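Local coordinates for protein fructokinase (Xylella fastidiosa Temecula1, PDB 3LJS) that probably transfers a phosphate group from ATP to fructose, as a fructokinase of the PfkB carbohydrate kinase family, at residues B[54-59]-B[124-129]; B[138-143]-B[147-152]; B[154-157]-B[162-165]. All coordinates share one frame; numbering follows the deposited sequence.

Contact 1 of 3, residues B[54-59]-B[124-129]; sequences QFVGML and DASFSD
Ser126 on the short helix 124-129 meets Gln54 and, more loosely, Val56 on strand 53-60. Asp124 begins the helix and works within it. Its carbonyl O accepts both the backbone N and the hydroxyl of Ser128, and Ser128 OG lies 3.0 Å from Asp124 O, above the carbonyl plane. Ser126 follows, with its side chain turned to the strand. OG stands anti to the carbonyl carbon (chi1 -65°) and faces the end of Gln54. The Gln54 chain is fully extended, so its amide is carried out from the strand to the helix. NE2 of Gln54 gives a weak hydrogen bond to Ser126 OG, 3.2 Å long and bent to 126° at the hydrogen. The amide oxygen is also near: Gln54 OE1 is 3.4 Å from Ser126 OG. Val56 CG2 lies loosely beside the hydroxyl, 4.4 Å from Ser126 OG. Ser126 also touches Leu8 on strand 6-10, which lies between 53-60 and 130-136 in the large, mostly parallel sheet of the ribokinase-like alpha/beta fold. The helix leads straight into strand 130-136. The Phe127 side chain sets out away from strand 53-60; its ring meets Phe122 edge-to-face and packs on helix 143-158. Ser128 offers its carbonyl O to Lys4 NZ.

Contact 2 of 3, residues B[138-143]-B[147-152]; sequences NSMTDA and EVTFEG
The Phe150 ring meets the end of Met140, a selenomethionine, which comes in obliquely. SE lies 5.1 Å from the ring centroid, 61° off the normal, a Met-aromatic contact. The methyl CE is 3.8 Å from Phe150 CE1. Arg183 and Lys186 of helix 181-189 also touch the Phe150 side chain. Met140 is extended beyond CG, and this carries CE on to Thr149, 3.7 Å from its CG2. Next to this apolar patch two hydroxyls meet: Ser139 OG and Thr149 OG1 are 2.8 Å apart. OG1 of Thr149 is also 2.7 Å from Ser139 O. Ser139 OG is hydrogen-bonded to Cys136 O. The loop then enters helix 143-158. Asp142 is its N-cap, with OD2 on the N of Ile145, and Ala143 O receives Glu147 N at 3.1 Å in the first turn. The carboxylate of Glu147 turns away to Arg154. The single proton of Thr149 OG1 has more than one acceptor within reach, among them Ser139 O and Ile145 O. The buried hydroxyl can therefore serve either the loop or its own helix, and which one it serves remains open.

Contact 3 of 3, residues B[154-157]-B[162-165]; sequences RRAQ and IVSF
Apolar contact joins Ala156 of helix 143-158 to Val163 of strand 162-166. The methyl CB of Ala156 points to the strand and stops 4.0 Å from Val163 CG2. The same methyl of Val163 reaches the next residue, with CG2 4.0 Å from the backbone N of Gln157 and 4.3 Å from Gln157 CB. The valine methyl thus meets the helix backbone as well as its side chains. Val163 holds CG1 anti to the backbone N (chi1 178°). This leaves CG2, on the other branch, as the group that meets the helix. Around these methyls, Ala156 also rests on Phe133 and Val163 on Met153. The two segments belong to a beta-alpha-beta unit. Strand 130-136 leads into helix 143-158, and strand 162-166 returns parallel and next to strand 130-136. Gln157 and Ile162 come near the turn between helix and strand, where their CA atoms are 6.3 Å apart. No hydrogen bond crosses between the two segments. The backbone bonds of 162-165 go to strand 130-136, through Ile162 and Ser164, and to Asp192 and Val193, through Val163, whose N is also hydrogen-bonded to the carboxylate of Asp192. Arg154 and Arg155 set out from the helix away from the strand. Each makes a salt bridge through NH2 with Glu151, Arg154 to OE1 and Arg155 to OE2, so one carboxylate serves both arginines. Beyond CB, which lies near Val163 CG2, the Gln157 chain bends at chi2 (-77°) and its end leads away from the valine.

Contacts 2 and 3 both use helix 143-158, and contact 1 touches it. Contact 2 uses its N-terminal half and contact 3 its last turn. Contact 1 reaches it through Phe127, whose CE1 lies 3.5 Å from Gly152 O and whose CD1 lies 3.7 Å from Ala156 CA. Contacts 2 and 3 are joined by the Glu147 OE1 to Arg154 NH2 salt bridge, 2.9 Å, and by Met140 CE on Phe165 CE1, 3.5 Å. Contact 1 lies away from the ATP site, whose ligand is absent here. The side chain of Met140 is about 11 Å from that of the ATP-binding Arg170, and the side chain of Val163 about 11 Å from that of ATP-binding Lys195.

Contact 1 of 3, residues B[54-59]-B[124-129]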
loop_
_atom_site.group_PDB
_atom_site.type_symbol
_atom_site.label_atom_id
_atom_site.label_comp_id
_atom_site.label_asym_id
_atom_site.label_seq_id
_atom_site.Cartn_x
_atom_site.Cartn_y
_atom_site.Cartn_z
ATOM N N GLN B 54 16.135 -13.249 17.633
ATOM C CA GLN B 54 15.633 -13.739 16.368
ATOM C C GLN B 54 14.247 -13.149 16.137
ATOM O O GLN B 54 13.482 -12.957 17.086
ATOM C CB GLN B 54 15.566 -15.270 16.428
ATOM C CG GLN B 54 14.915 -15.948 15.248
ATOM C CD GLN B 54 14.892 -17.463 15.397
ATOM O OE1 GLN B 54 15.076 -17.992 16.492
ATOM N NE2 GLN B 54 14.653 -18.164 14.296
ATOM N N PHE B 55 13.938 -12.812 14.889
ATOM C CA PHE B 55 12.608 -12.309 14.572
ATOM C C PHE B 55 11.902 -13.433 13.835
ATOM O O PHE B 55 12.414 -13.944 12.836
ATOM C CB PHE B 55 12.645 -11.081 13.667
ATOM C CG PHE B 55 11.272 -10.611 13.252
ATOM C CD1 PHE B 55 10.485 -9.854 14.118
ATOM C CD2 PHE B 55 10.741 -10.986 12.023
ATOM C CE1 PHE B 55 9.184 -9.477 13.765
ATOM C CE2 PHE B 55 9.440 -10.617 11.660
ATOM C CZ PHE B 55 8.662 -9.861 12.536
ATOM N N VAL B 56 10.733 -13.818 14.334
ATOM C CA VAL B 56 9.951 -14.884 13.724
ATOM C C VAL B 56 8.657 -14.297 13.170
ATOM O O VAL B 56 7.867 -13.691 13.895
ATOM C CB VAL B 56 9.630 -15.995 14.750
ATOM C CG1 VAL B 56 8.686 -17.034 14.138
ATOM C CG2 VAL B 56 10.931 -16.670 15.185
ATOM N N GLY B 57 8.461 -14.466 11.871
ATOM C CA GLY B 57 7.279 -13.936 11.228
ATOM C C GLY B 57 7.391 -14.105 9.729
ATOM O O GLY B 57 8.392 -14.625 9.222
HETATM N N MSE B 58 6.368 -13.648 9.015
HETATM C CA MSE B 58 6.348 -13.780 7.571
HETATM C C MSE B 58 6.507 -12.439 6.872
HETATM O O MSE B 58 5.849 -11.465 7.228
HETATM C CB MSE B 58 5.038 -14.449 7.144
HETATM C CG MSE B 58 4.941 -14.758 5.662
HETATM SE SE MSE B 58 3.456 -15.954 5.315
HETATM C CE MSE B 58 4.445 -17.620 5.274
ATOM N N LEU B 59 7.397 -12.404 5.886
ATOM C CA LEU B 59 7.656 -11.208 5.092
ATOM C C LEU B 59 7.217 -11.493 3.658
ATOM O O LEU B 59 7.309 -12.629 3.191
ATOM C CB LEU B 59 9.150 -10.872 5.090
ATOM C CG LEU B 59 9.849 -10.674 6.435
ATOM C CD1 LEU B 59 11.288 -10.222 6.207
ATOM C CD2 LEU B 59 9.097 -9.652 7.253
ATOM N N ASP B 124 11.260 -25.794 15.608
ATOM C CA ASP B 124 11.612 -26.284 16.933
ATOM C C ASP B 124 12.918 -25.705 17.470
ATOM O O ASP B 124 13.038 -25.465 18.666
ATOM C CB ASP B 124 11.666 -27.815 16.929
ATOM C CG ASP B 124 10.286 -28.442 16.783
ATOM O OD1 ASP B 124 9.304 -27.683 16.626
ATOM O OD2 ASP B 124 10.176 -29.688 16.825
ATOM N N ALA B 125 13.883 -25.465 16.589
ATOM C CA ALA B 125 15.169 -24.908 17.006
ATOM C C ALA B 125 15.016 -23.515 17.635
ATOM O O ALA B 125 15.787 -23.141 18.521
ATOM C CB ALA B 125 16.122 -24.844 15.818
ATOM N N SER B 126 14.027 -22.753 17.168
ATOM C CA SER B 126 13.763 -21.411 17.693
ATOM C C SER B 126 13.375 -21.477 19.167
ATOM O O SER B 126 13.910 -20.741 19.996
ATOM C CB SER B 126 12.619 -20.742 16.919
ATOM O OG SER B 126 12.970 -20.517 15.567
ATOM N N PHE B 127 12.429 -22.354 19.481
ATOM C CA PHE B 127 11.956 -22.516 20.851
ATOM C C PHE B 127 12.974 -23.212 21.754
ATOM O O PHE B 127 13.038 -22.933 22.949
ATOM C CB PHE B 127 10.626 -23.278 20.850
ATOM C CG PHE B 127 9.489 -22.498 20.245
ATOM C CD1 PHE B 127 8.806 -21.544 20.998
ATOM C CD2 PHE B 127 9.132 -22.678 18.910
ATOM C CE1 PHE B 127 7.783 -20.775 20.433
ATOM C CE2 PHE B 127 8.109 -21.911 18.332
ATOM C CZ PHE B 127 7.433 -20.958 19.098
ATOM N N SER B 128 13.777 -24.108 21.190
ATOM C CA SER B 128 14.788 -24.799 21.988
ATOM C C SER B 128 15.783 -23.806 22.574
ATOM O O SER B 128 16.099 -23.865 23.761
ATOM C CB SER B 128 15.548 -25.823 21.141
ATOM O OG SER B 128 14.703 -26.891 20.761
ATOM N N ASP B 129 16.263 -22.889 21.739
ATOM C CA ASP B 129 17.241 -21.891 22.165
ATOM C C ASP B 129 16.641 -20.627 22.779
ATOM O O ASP B 129 17.376 -19.773 23.268
ATOM C CB ASP B 129 18.128 -21.473 20.984
ATOM C CG ASP B 129 18.749 -22.661 20.265
ATOM O OD1 ASP B 129 19.271 -23.573 20.946
ATOM O OD2 ASP B 129 18.723 -22.676 19.014
#

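Contact 2 of 3, residues B[138-143]-B[147-152]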
loop_
_atom_site.group_PDB
_atom_site.type_symbol
_atom_site.label_atom_id
_atom_site.label_comp_id
_atom_site.label_asym_id
_atom_site.label_seq_id
_atom_site.Cartn_x
_atom_site.Cartn_y
_atom_site.Cartn_z
ATOM N N ASN B 138 -1.071 -6.957 17.630
ATOM C CA ASN B 138 -1.304 -6.784 16.199
ATOM C C ASN B 138 -1.352 -8.110 15.459
ATOM O O ASN B 138 -1.975 -8.212 14.402
ATOM C CB ASN B 138 -0.247 -5.864 15.593
ATOM C CG ASN B 138 -0.345 -4.458 16.139
ATOM O OD1 ASN B 138 -1.433 -3.877 16.186
ATOM N ND2 ASN B 138 0.788 -3.901 16.568
ATOM N N SER B 139 -0.715 -9.131 16.020
ATOM C CA SER B 139 -0.741 -10.453 15.398
ATOM C C SER B 139 -1.952 -11.237 15.916
ATOM O O SER B 139 -1.948 -12.468 15.945
ATOM C CB SER B 139 0.557 -11.219 15.687
ATOM O OG SER B 139 0.736 -11.436 17.075
HETATM N N MSE B 140 -2.990 -10.507 16.320
HETATM C CA MSE B 140 -4.227 -11.111 16.814
HETATM C C MSE B 140 -5.438 -10.462 16.141
HETATM O O MSE B 140 -6.577 -10.669 16.566
HETATM C CB MSE B 140 -4.357 -10.915 18.330
HETATM C CG MSE B 140 -3.284 -11.597 19.161
HETATM SE SE MSE B 140 -3.462 -11.186 21.063
HETATM C CE MSE B 140 -1.865 -12.115 21.666
ATOM N N THR B 141 -5.191 -9.684 15.091
ATOM C CA THR B 141 -6.257 -8.966 14.396
ATOM C C THR B 141 -7.294 -9.812 13.645
ATOM O O THR B 141 -8.342 -9.301 13.254
ATOM C CB THR B 141 -5.657 -7.897 13.456
ATOM O OG1 THR B 141 -4.647 -8.489 12.635
ATOM C CG2 THR B 141 -5.034 -6.780 14.276
ATOM N N ASP B 142 -6.996 -11.090 13.424
ATOM C CA ASP B 142 -7.954 -11.995 12.794
ATOM C C ASP B 142 -7.818 -13.335 13.514
ATOM O O ASP B 142 -6.797 -13.592 14.160
ATOM C CB ASP B 142 -7.734 -12.097 11.265
ATOM C CG ASP B 142 -6.663 -13.096 10.863
ATOM O OD1 ASP B 142 -6.075 -12.897 9.778
ATOM O OD2 ASP B 142 -6.419 -14.082 11.587
ATOM N N ALA B 143 -8.849 -14.172 13.425
ATOM C CA ALA B 143 -8.870 -15.463 14.109
ATOM C C ALA B 143 -7.677 -16.381 13.874
ATOM O O ALA B 143 -7.147 -16.963 14.824
ATOM C CB ALA B 143 -10.166 -16.210 13.768
ATOM N N GLU B 147 -4.690 -17.305 16.762
ATOM C CA GLU B 147 -4.469 -18.663 17.243
ATOM C C GLU B 147 -2.996 -19.035 17.114
ATOM O O GLU B 147 -2.449 -19.732 17.967
ATOM C CB GLU B 147 -5.332 -19.663 16.463
ATOM C CG GLU B 147 -4.976 -21.125 16.742
ATOM C CD GLU B 147 -5.159 -21.528 18.203
ATOM O OE1 GLU B 147 -4.617 -22.586 18.593
ATOM O OE2 GLU B 147 -5.847 -20.804 18.957
ATOM N N VAL B 148 -2.360 -18.574 16.042
ATOM C CA VAL B 148 -0.938 -18.840 15.827
ATOM C C VAL B 148 -0.128 -18.173 16.951
ATOM O O VAL B 148 0.818 -18.760 17.488
ATOM C CB VAL B 148 -0.475 -18.292 14.453
ATOM C CG1 VAL B 148 1.041 -18.342 14.348
ATOM C CG2 VAL B 148 -1.106 -19.119 13.321
ATOM N N THR B 149 -0.514 -16.951 17.316
ATOM C CA THR B 149 0.184 -16.233 18.377
ATOM C C THR B 149 -0.006 -16.966 19.716
ATOM O O THR B 149 0.952 -17.155 20.467
ATOM C CB THR B 149 -0.321 -14.762 18.502
ATOM O OG1 THR B 149 -0.207 -14.102 17.232
ATOM C CG2 THR B 149 0.515 -13.985 19.524
ATOM N N PHE B 150 -1.230 -17.399 20.008
ATOM C CA PHE B 150 -1.482 -18.102 21.261
ATOM C C PHE B 150 -0.671 -19.396 21.320
ATOM O O PHE B 150 -0.076 -19.711 22.349
ATOM C CB PHE B 150 -2.972 -18.420 21.428
ATOM C CG PHE B 150 -3.868 -17.207 21.404
ATOM C CD1 PHE B 150 -3.491 -16.026 22.042
ATOM C CD2 PHE B 150 -5.111 -17.261 20.778
ATOM C CE1 PHE B 150 -4.341 -14.914 22.060
ATOM C CE2 PHE B 150 -5.972 -16.154 20.790
ATOM C CZ PHE B 150 -5.585 -14.982 21.431
ATOM N N GLU B 151 -0.639 -20.133 20.210
ATOM C CA GLU B 151 0.103 -21.388 20.144
ATOM C C GLU B 151 1.589 -21.131 20.364
ATOM O O GLU B 151 2.275 -21.916 21.020
ATOM C CB GLU B 151 -0.123 -22.072 18.791
ATOM C CG GLU B 151 0.557 -23.429 18.623
ATOM C CD GLU B 151 0.194 -24.442 19.717
ATOM O OE1 GLU B 151 -0.900 -24.336 20.314
ATOM O OE2 GLU B 151 1.005 -25.362 19.969
ATOM N N GLY B 152 2.084 -20.030 19.806
ATOM C CA GLY B 152 3.481 -19.689 19.996
ATOM C C GLY B 152 3.762 -19.416 21.467
ATOM O O GLY B 152 4.794 -19.833 22.002
#

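Contact 3 of 3, residues B[154-157]-B[162-165]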
loop_
_atom_site.group_PDB
_atom_site.type_symbol
_atom_site.label_atom_id
_atom_site.label_comp_id
_atom_site.label_asym_id
_atom_site.label_seq_id
_atom_site.Cartn_x
_atom_site.Cartn_y
_atom_site.Cartn_z
ATOM N N ARG B 154 2.062 -20.604 24.026
ATOM C CA ARG B 154 1.941 -21.858 24.767
ATOM C C ARG B 154 3.163 -22.747 24.541
ATOM O O ARG B 154 3.639 -23.424 25.457
ATOM C CB ARG B 154 0.667 -22.614 24.357
ATOM C CG ARG B 154 -0.627 -21.953 24.831
ATOM C CD ARG B 154 -1.862 -22.793 24.486
ATOM N NE ARG B 154 -2.031 -22.966 23.046
ATOM C CZ ARG B 154 -3.035 -22.454 22.341
ATOM N NH1 ARG B 154 -3.974 -21.732 22.942
ATOM N NH2 ARG B 154 -3.098 -22.660 21.029
ATOM N N ARG B 155 3.666 -22.742 23.313
ATOM C CA ARG B 155 4.832 -23.542 22.964
ATOM C C ARG B 155 6.062 -22.976 23.690
ATOM O O ARG B 155 6.888 -23.717 24.224
ATOM C CB ARG B 155 5.029 -23.510 21.440
ATOM C CG ARG B 155 5.961 -24.571 20.893
ATOM C CD ARG B 155 5.787 -24.728 19.380
ATOM N NE ARG B 155 4.451 -25.209 19.022
ATOM C CZ ARG B 155 4.078 -25.550 17.788
ATOM N NH1 ARG B 155 4.939 -25.463 16.780
ATOM N NH2 ARG B 155 2.844 -25.988 17.564
ATOM N N ALA B 156 6.169 -21.653 23.719
ATOM C CA ALA B 156 7.287 -20.997 24.383
ATOM C C ALA B 156 7.329 -21.384 25.859
ATOM O O ALA B 156 8.372 -21.769 26.380
ATOM C CB ALA B 156 7.160 -19.478 24.240
ATOM N N GLN B 157 6.188 -21.280 26.529
ATOM C CA GLN B 157 6.101 -21.603 27.947
ATOM C C GLN B 157 6.539 -23.042 28.201
ATOM O O GLN B 157 7.357 -23.306 29.084
ATOM C CB GLN B 157 4.665 -21.387 28.443
ATOM C CG GLN B 157 4.455 -21.599 29.943
ATOM C CD GLN B 157 4.404 -23.066 30.330
ATOM O OE1 GLN B 157 3.773 -23.875 29.649
ATOM N NE2 GLN B 157 5.055 -23.414 31.437
ATOM N N ILE B 162 10.303 -17.485 28.823
ATOM C CA ILE B 162 9.457 -16.499 29.472
ATOM C C ILE B 162 8.615 -15.876 28.370
ATOM O O ILE B 162 9.139 -15.526 27.313
ATOM C CB ILE B 162 10.313 -15.385 30.112
ATOM C CG1 ILE B 162 11.093 -15.948 31.303
ATOM C CG2 ILE B 162 9.428 -14.216 30.522
ATOM C CD1 ILE B 162 12.186 -15.024 31.793
ATOM N N VAL B 163 7.317 -15.736 28.603
ATOM C CA VAL B 163 6.448 -15.139 27.597
ATOM C C VAL B 163 6.166 -13.683 27.940
ATOM O O VAL B 163 5.621 -13.377 29.002
ATOM C CB VAL B 163 5.117 -15.903 27.485
ATOM C CG1 VAL B 163 4.212 -15.224 26.463
ATOM C CG2 VAL B 163 5.391 -17.348 27.077
ATOM N N SER B 164 6.557 -12.792 27.038
ATOM C CA SER B 164 6.365 -11.361 27.209
ATOM C C SER B 164 5.285 -10.895 26.240
ATOM O O SER B 164 5.304 -11.254 25.066
ATOM C CB SER B 164 7.675 -10.629 26.914
ATOM O OG SER B 164 7.488 -9.229 26.883
ATOM N N PHE B 165 4.356 -10.084 26.733
ATOM C CA PHE B 165 3.266 -9.586 25.908
ATOM C C PHE B 165 3.071 -8.080 26.104
ATOM O O PHE B 165 2.709 -7.625 27.187
ATOM C CB PHE B 165 1.981 -10.361 26.255
ATOM C CG PHE B 165 0.771 -9.971 25.438
ATOM C CD1 PHE B 165 0.871 -9.755 24.068
ATOM C CD2 PHE B 165 -0.485 -9.870 26.038
ATOM C CE1 PHE B 165 -0.262 -9.445 23.305
ATOM C CE2 PHE B 165 -1.623 -9.563 25.284
ATOM C CZ PHE B 165 -1.512 -9.351 23.917
#